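Local coordinates for D-isomer specific 2-hydroxyacid dehydrogenase NAD-binding (Xanthobacter autotrophicus, PDB 4XA8), which probably acts as an NAD(P)-dependent oxidoreductase of the D-2-hydroxyacid dehydrogenase family and has been seen with NADPH bound, at residues V202-P207 against P237-A242. Sequence-based numbering, arbitrary orientation.
Sequences VVVMLP and PVVDEA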
# COMPACT_ATOMS: atom_id res chain seq x y z
N VAL A 202 8.47 -4.76 -11.26
CA VAL A 202 7.70 -4.93 -12.49
C VAL A 202 6.27 -5.36 -12.13
O VAL A 202 6.05 -6.12 -11.18
CB VAL A 202 8.38 -5.91 -13.50
CG1 VAL A 202 8.43 -7.30 -12.94
CG2 VAL A 202 7.66 -5.97 -14.84
N VAL A 203 5.28 -4.77 -12.83
CA VAL A 203 3.82 -5.10 -12.59
C VAL A 203 3.25 -5.74 -13.84
O VAL A 203 3.14 -5.10 -14.90
CB VAL A 203 2.96 -3.89 -12.19
CG1 VAL A 203 1.60 -4.35 -11.71
CG2 VAL A 203 3.63 -3.05 -11.11
N VAL A 204 2.89 -7.00 -13.75
CA VAL A 204 2.24 -7.68 -14.89
C VAL A 204 0.74 -7.36 -14.94
O VAL A 204 -0.03 -7.73 -14.02
CB VAL A 204 2.37 -9.20 -14.80
CG1 VAL A 204 1.79 -9.85 -16.07
CG2 VAL A 204 3.82 -9.62 -14.63
N MET A 205 0.31 -6.67 -15.99
CA MET A 205 -1.07 -6.27 -16.20
C MET A 205 -1.50 -6.53 -17.66
O MET A 205 -2.26 -5.75 -18.25
CB MET A 205 -1.28 -4.79 -15.88
CG MET A 205 -0.78 -4.42 -14.51
SD MET A 205 -1.27 -2.73 -14.05
CE MET A 205 -3.01 -2.97 -13.86
N LEU A 206 -1.01 -7.63 -18.25
CA LEU A 206 -1.33 -7.93 -19.65
C LEU A 206 -2.63 -8.70 -19.74
O LEU A 206 -2.81 -9.64 -19.02
CB LEU A 206 -0.25 -8.80 -20.25
CG LEU A 206 1.00 -8.08 -20.67
CD1 LEU A 206 2.10 -9.10 -20.78
CD2 LEU A 206 0.74 -7.35 -21.99
N PRO A 207 -3.54 -8.31 -20.63
CA PRO A 207 -4.63 -9.29 -20.86
C PRO A 207 -4.09 -10.61 -21.41
O PRO A 207 -3.08 -10.57 -22.14
CB PRO A 207 -5.51 -8.60 -21.91
CG PRO A 207 -4.63 -7.59 -22.56
CD PRO A 207 -3.54 -7.21 -21.60
N PRO A 237 -1.22 -17.53 -16.06
CA PRO A 237 -0.50 -18.09 -17.21
C PRO A 237 0.12 -17.09 -18.22
O PRO A 237 0.76 -17.55 -19.17
CB PRO A 237 -1.57 -18.94 -17.90
CG PRO A 237 -2.80 -18.16 -17.72
CD PRO A 237 -2.68 -17.50 -16.35
N VAL A 238 -0.06 -15.77 -18.04
CA VAL A 238 0.81 -14.78 -18.72
C VAL A 238 2.22 -15.05 -18.24
O VAL A 238 3.21 -14.79 -18.91
CB VAL A 238 0.42 -13.31 -18.37
CG1 VAL A 238 1.55 -12.36 -18.68
CG2 VAL A 238 -0.84 -12.91 -19.13
N VAL A 239 2.30 -15.56 -17.02
CA VAL A 239 3.54 -15.86 -16.37
C VAL A 239 3.71 -17.36 -16.32
O VAL A 239 2.76 -18.08 -16.00
CB VAL A 239 3.58 -15.23 -14.97
CG1 VAL A 239 4.85 -15.61 -14.25
CG2 VAL A 239 3.51 -13.71 -15.09
N ASP A 240 4.91 -17.84 -16.67
CA ASP A 240 5.25 -19.24 -16.46
C ASP A 240 5.54 -19.48 -14.99
O ASP A 240 6.55 -19.01 -14.48
CB ASP A 240 6.49 -19.60 -17.30
CG ASP A 240 6.77 -21.08 -17.33
OD1 ASP A 240 7.29 -21.62 -16.35
OD2 ASP A 240 6.49 -21.70 -18.36
N GLU A 241 4.66 -20.16 -14.29
CA GLU A 241 4.75 -20.25 -12.83
C GLU A 241 6.00 -21.02 -12.41
O GLU A 241 6.67 -20.63 -11.47
CB GLU A 241 3.48 -20.88 -12.25
CG GLU A 241 3.33 -20.75 -10.73
CD GLU A 241 1.87 -20.83 -10.25
OE1 GLU A 241 1.51 -21.80 -9.53
OE2 GLU A 241 1.09 -19.90 -10.58
N ALA A 242 6.33 -22.08 -13.16
CA ALA A 242 7.50 -22.88 -12.86
C ALA A 242 8.74 -22.00 -12.93
O ALA A 242 9.57 -22.01 -12.01
CB ALA A 242 7.61 -24.05 -13.82
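V238 turns its CG1 methyl toward two side chains of 202-207, 3.6 Å from V204 CG1 and 3.9 Å from L206 CD1. The setting is the Rossmann-type NAD-binding domain, at the C-terminal ends of its parallel strands: 202-207 is the end of strand 201-204 and the loop beyond it, while 237-242 follows the neighbouring strand 228-232 a few residues on, takes in the end of a 3-10 segment at P237 and V238, and leads into helix 241-250. No hydrogen bond joins the two segments; all three side-chain contacts are between methyl groups, and the two segments bury 171 Å² between them, both sides summed. That the strands themselves are paired is evident from V204, whose backbone is hydrogen-bonded to I231.

Two branches of V204 serve two neighbours. Its chi1 of -175° puts CG1 anti to the backbone N, where it meets V238 CG1; the two side chains slide past each other in opposite directions. CG2, beside the N, lies 4.1 Å from V239 CG2, a looser approach in which the side chains run obliquely to one another. L206 meets V238 at about a right angle, and its side chain also touches the apparent GxGxxG segment, whose G156 has been seen to bind NADPH. M205, in the loop after the strand, points its CB away and packs on M107 and V111 of helix 103-119.

The side chain of V204 is about 4 Å from that of A234, which like V233 has been seen to bind NADPH, so the packing probably backs the cofactor site. Beyond V239, D240 is the N-cap of helix 241-250, its OD1 accepting a hydrogen bond from A243 N. The other branch of V238 packs against backbone: its CG2 rests 3.8 Å from L206 O.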